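Local coordinates for protein amine oxidase (Emericella nidulans, PDB 3PGB) that probably oxidises primary amines as a copper- and topaquinone-dependent amine oxidase, one topaquinone to each subunit, at residues V329-D334 with V761-V766; F352-A357 with F473-V478. All coordinates share one frame; numbering follows the deposited sequence.

Contact 1. Residues V329-D334 with V761-V766; sequences VMIAPD and VVLQPV
Val-329, Ile-331, Val-761 and Leu-763 meet here through carbon alone; both of their strands, 329-331 and 761-763, pair antiparallel with backbone of the second subunit, whose Gln-326 N hydrogen-bonds Asp-334 OD2 just beyond the first strand. Between the two strands Leu-763 is the shared apolar partner. Its forked end meets Val-329 tip to tip, with Val-329 CG1 4.1 Å from Leu-763 CD1 and almost as close to Leu-763 CD2. The same CD2 receives Ile-331 from across, the side chains crossing at about a right angle, and Ile-331 CG2 comes to 3.7 Å from it. Ile-331 can serve two partners because its branches part at CB: with CG1 between the backbone N and the carbonyl carbon (chi1 65°), CG2 is left for Leu-763, while CD1 extends to Val-761 CG1 at 4.3 Å, a looser approach. Beta-branched residues suit such places, offering a methyl close to the backbone, whereas the longer leucine spans more of the gap. Ile-331 also packs on Leu-763 of the second subunit, and Val-761 on Val-761 of that subunit. With axes 10.5 Å apart and N-to-C directions at 144°, the strands are layered through their side chains, and each is extended by antiparallel pairing across the dimer interface, an intersubunit beta arrangement.

Contact 2. Residues F352-A357 with F473-V478; sequences FSFYIA and FTLRSV
Two different first torsions bring Phe-354 and Leu-475 together: Phe-354 holds CG between its backbone N and carbonyl carbon (chi1 59°), whereas Leu-475 swings CG opposite its own N (chi1 168°). One methyl, Leu-475 CD2, then does most of the touching. It lies 3.6 Å from Phe-354 CE2, approaching the ring obliquely, and 3.9 Å from Ile-356 CG1, where isoleucine and leucine reach toward each other tip to tip. Beside them the two phenylalanines meet rim against rim, Phe-354 CZ being 4.1 Å from Phe-473 CE2, each atom near the plane of the other ring. The strands run almost in the same direction, 13° apart, with axes separated by 10.8 Å; they thus face each other across the core of the large beta sandwich that forms the catalytic domain of copper amine oxidases. Broad rings and branched aliphatic chains suit this buried space, which they fill from both layers. The aromatic packing extends to further rings, Phe-473 stacking on Trp-349 and Phe-354 meeting Phe-492 with its plane nearly parallel. In the same strand as Leu-475, Arg-476 makes polar bonds instead, NE to Ser-489 OG and NH1 to Asp-420 O within the chain, and NH1 also to Asp-453 O of the second subunit.

Overall arrangement
Contact 2 is nested in the chain segment that contact 1 closes, and the two lie on the same side of the chain's centre, with their own centres 23 Å apart. They do not touch, the nearest atoms being about 10 Å from each other, but strand 437-451 runs past both: Met-330, in the first strand of contact 1, packs on Phe-450, while Phe-473 and Leu-475 pack on Leu-447. The centre of contact 1 lies about 31 Å, and that of contact 2 about 14 Å, from the centre of the chain. Contact 1 strands pair with the second subunit; contact 2 meets it through Arg-476 and Val-478, beside the packed side chains. Neither belongs to the copper site of His-532, His-534 and His-698, although strand 464-479 leads in sequence toward Tyr-484, the topaquinone position.

Contact 1. Residues V329-D334 with V761-V766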
# COMPACT_ATOMS: atom_id res chain seq x y z
N VAL A 329 19.48 10.51 5.10
CA VAL A 329 19.23 11.37 3.96
C VAL A 329 19.62 10.63 2.69
O VAL A 329 20.70 10.02 2.62
CB VAL A 329 19.98 12.73 4.10
CG1 VAL A 329 21.48 12.57 3.90
CG2 VAL A 329 19.40 13.75 3.14
N MET A 330 18.72 10.65 1.71
CA MET A 330 18.96 10.04 0.41
C MET A 330 19.84 11.00 -0.38
O MET A 330 19.57 12.19 -0.42
CB MET A 330 17.63 9.81 -0.31
CG MET A 330 17.70 8.93 -1.57
SD MET A 330 18.02 7.17 -1.29
CE MET A 330 16.37 6.52 -1.06
N ILE A 331 20.91 10.46 -0.96
CA ILE A 331 21.80 11.25 -1.82
C ILE A 331 21.99 10.52 -3.17
O ILE A 331 21.70 9.33 -3.28
CB ILE A 331 23.17 11.55 -1.13
CG1 ILE A 331 23.99 10.28 -0.86
CG2 ILE A 331 22.94 12.29 0.18
CD1 ILE A 331 25.06 10.04 -1.86
N ALA A 332 22.43 11.26 -4.19
CA ALA A 332 22.58 10.71 -5.54
C ALA A 332 24.03 10.86 -5.99
O ALA A 332 24.36 11.81 -6.68
CB ALA A 332 21.64 11.41 -6.51
N PRO A 333 24.89 9.90 -5.61
CA PRO A 333 26.34 9.98 -5.87
C PRO A 333 26.71 10.27 -7.32
O PRO A 333 27.64 11.03 -7.56
CB PRO A 333 26.85 8.59 -5.48
CG PRO A 333 25.85 8.07 -4.52
CD PRO A 333 24.53 8.64 -4.93
N ASP A 334 25.99 9.67 -8.27
CA ASP A 334 26.25 9.92 -9.69
C ASP A 334 25.22 10.86 -10.32
O ASP A 334 25.13 10.94 -11.54
CB ASP A 334 26.32 8.59 -10.46
CG ASP A 334 27.56 7.80 -10.12
OD1 ASP A 334 28.17 8.08 -9.07
OD2 ASP A 334 27.94 6.90 -10.89
N VAL A 761 30.91 13.03 -0.55
CA VAL A 761 29.95 14.11 -0.70
C VAL A 761 30.00 15.00 0.53
O VAL A 761 30.18 14.52 1.64
CB VAL A 761 28.49 13.59 -0.89
CG1 VAL A 761 28.39 12.76 -2.14
CG2 VAL A 761 28.05 12.79 0.31
N VAL A 762 29.85 16.30 0.32
CA VAL A 762 29.66 17.23 1.42
C VAL A 762 28.16 17.46 1.55
O VAL A 762 27.50 17.82 0.57
CB VAL A 762 30.40 18.55 1.20
CG1 VAL A 762 30.02 19.57 2.27
CG2 VAL A 762 31.90 18.30 1.19
N LEU A 763 27.64 17.21 2.75
CA LEU A 763 26.21 17.35 3.04
C LEU A 763 25.94 18.68 3.70
O LEU A 763 26.27 18.87 4.86
CB LEU A 763 25.73 16.24 3.98
CG LEU A 763 25.66 14.83 3.42
CD1 LEU A 763 25.28 13.88 4.53
CD2 LEU A 763 24.67 14.76 2.27
N GLN A 764 25.34 19.59 2.95
CA GLN A 764 24.86 20.85 3.52
C GLN A 764 23.46 20.64 4.07
O GLN A 764 22.75 19.74 3.64
CB GLN A 764 24.87 21.97 2.47
CG GLN A 764 26.12 22.88 2.48
CD GLN A 764 27.12 22.57 1.36
OE1 GLN A 764 28.31 22.37 1.61
NE2 GLN A 764 26.64 22.54 0.11
N PRO A 765 23.05 21.47 5.05
CA PRO A 765 21.66 21.42 5.50
C PRO A 765 20.73 21.92 4.40
O PRO A 765 20.98 23.00 3.83
CB PRO A 765 21.65 22.38 6.70
CG PRO A 765 22.79 23.30 6.47
CD PRO A 765 23.84 22.47 5.79
N VAL A 766 19.68 21.16 4.10
CA VAL A 766 18.82 21.50 2.96
C VAL A 766 18.08 22.82 3.22
O VAL A 766 17.69 23.50 2.28
CB VAL A 766 17.78 20.40 2.60
CG1 VAL A 766 17.57 20.36 1.08
CG2 VAL A 766 18.21 19.02 3.10

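Contact 2. Residues F352-A357 with F473-V478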
# COMPACT_ATOMS: atom_id res chain seq x y z
N PHE A 352 11.68 3.51 -19.90
CA PHE A 352 10.45 4.32 -19.94
C PHE A 352 10.68 5.67 -20.59
O PHE A 352 11.77 6.24 -20.53
CB PHE A 352 9.94 4.57 -18.52
CG PHE A 352 9.24 3.40 -17.89
CD1 PHE A 352 7.90 3.17 -18.13
CD2 PHE A 352 9.92 2.55 -17.04
CE1 PHE A 352 7.24 2.09 -17.55
CE2 PHE A 352 9.28 1.48 -16.46
CZ PHE A 352 7.93 1.25 -16.71
N SER A 353 9.62 6.20 -21.21
CA SER A 353 9.62 7.58 -21.69
C SER A 353 8.20 8.12 -21.66
O SER A 353 7.24 7.34 -21.73
CB SER A 353 10.18 7.69 -23.11
OG SER A 353 9.33 7.06 -24.05
N PHE A 354 8.06 9.44 -21.54
CA PHE A 354 6.75 10.07 -21.56
C PHE A 354 6.86 11.58 -21.73
O PHE A 354 7.93 12.15 -21.52
CB PHE A 354 5.97 9.75 -20.28
CG PHE A 354 6.67 10.19 -19.02
CD1 PHE A 354 7.49 9.33 -18.33
CD2 PHE A 354 6.48 11.48 -18.53
CE1 PHE A 354 8.12 9.73 -17.17
CE2 PHE A 354 7.12 11.89 -17.36
CZ PHE A 354 7.94 11.02 -16.68
N TYR A 355 5.75 12.20 -22.12
CA TYR A 355 5.65 13.66 -22.19
C TYR A 355 4.85 14.19 -21.00
O TYR A 355 3.90 13.55 -20.55
CB TYR A 355 4.95 14.10 -23.48
CG TYR A 355 5.73 13.87 -24.75
CD1 TYR A 355 5.82 12.60 -25.31
CD2 TYR A 355 6.36 14.91 -25.41
CE1 TYR A 355 6.52 12.38 -26.49
CE2 TYR A 355 7.07 14.71 -26.59
CZ TYR A 355 7.15 13.43 -27.12
OH TYR A 355 7.86 13.22 -28.29
N ILE A 356 5.25 15.35 -20.52
CA ILE A 356 4.55 16.04 -19.44
C ILE A 356 3.61 17.08 -20.03
O ILE A 356 3.96 17.81 -20.95
CB ILE A 356 5.57 16.74 -18.50
CG1 ILE A 356 6.41 15.69 -17.77
CG2 ILE A 356 4.89 17.66 -17.50
CD1 ILE A 356 7.59 16.29 -17.01
N ALA A 357 2.38 17.12 -19.51
CA ALA A 357 1.41 18.15 -19.86
C ALA A 357 0.86 18.76 -18.58
O ALA A 357 0.95 18.15 -17.52
CB ALA A 357 0.29 17.56 -20.69
N PHE A 473 11.73 5.46 -10.44
CA PHE A 473 11.62 6.87 -10.84
C PHE A 473 10.25 7.45 -10.48
O PHE A 473 9.23 6.79 -10.65
CB PHE A 473 11.87 6.99 -12.33
CG PHE A 473 11.94 8.40 -12.83
CD1 PHE A 473 13.12 9.12 -12.73
CD2 PHE A 473 10.84 8.99 -13.43
CE1 PHE A 473 13.19 10.43 -13.20
CE2 PHE A 473 10.90 10.30 -13.90
CZ PHE A 473 12.08 11.01 -13.79
N THR A 474 10.25 8.69 -9.99
CA THR A 474 9.02 9.38 -9.55
C THR A 474 8.87 10.75 -10.18
O THR A 474 9.83 11.52 -10.24
CB THR A 474 9.00 9.58 -8.00
OG1 THR A 474 8.93 8.31 -7.33
CG2 THR A 474 7.81 10.43 -7.58
N LEU A 475 7.67 11.06 -10.65
CA LEU A 475 7.31 12.40 -11.09
C LEU A 475 6.24 12.87 -10.13
O LEU A 475 5.25 12.17 -9.94
CB LEU A 475 6.75 12.40 -12.52
CG LEU A 475 6.06 13.68 -13.02
CD1 LEU A 475 6.88 14.94 -12.74
CD2 LEU A 475 5.76 13.59 -14.51
N ARG A 476 6.44 14.03 -9.51
CA ARG A 476 5.52 14.47 -8.47
C ARG A 476 5.07 15.92 -8.58
O ARG A 476 5.82 16.80 -9.00
CB ARG A 476 6.15 14.22 -7.10
CG ARG A 476 5.38 14.78 -5.93
CD ARG A 476 5.98 14.32 -4.64
NE ARG A 476 5.98 12.86 -4.51
CZ ARG A 476 6.68 12.18 -3.61
NH1 ARG A 476 7.46 12.81 -2.74
NH2 ARG A 476 6.60 10.85 -3.58
N SER A 477 3.82 16.14 -8.19
CA SER A 477 3.22 17.46 -8.07
C SER A 477 2.45 17.51 -6.77
O SER A 477 1.99 16.48 -6.26
CB SER A 477 2.28 17.73 -9.24
OG SER A 477 1.55 18.93 -9.04
N VAL A 478 2.31 18.71 -6.22
CA VAL A 478 1.48 18.92 -5.04
C VAL A 478 0.63 20.16 -5.25
O VAL A 478 1.18 21.24 -5.46
CB VAL A 478 2.32 19.13 -3.77
CG1 VAL A 478 1.42 19.45 -2.58
CG2 VAL A 478 3.18 17.90 -3.49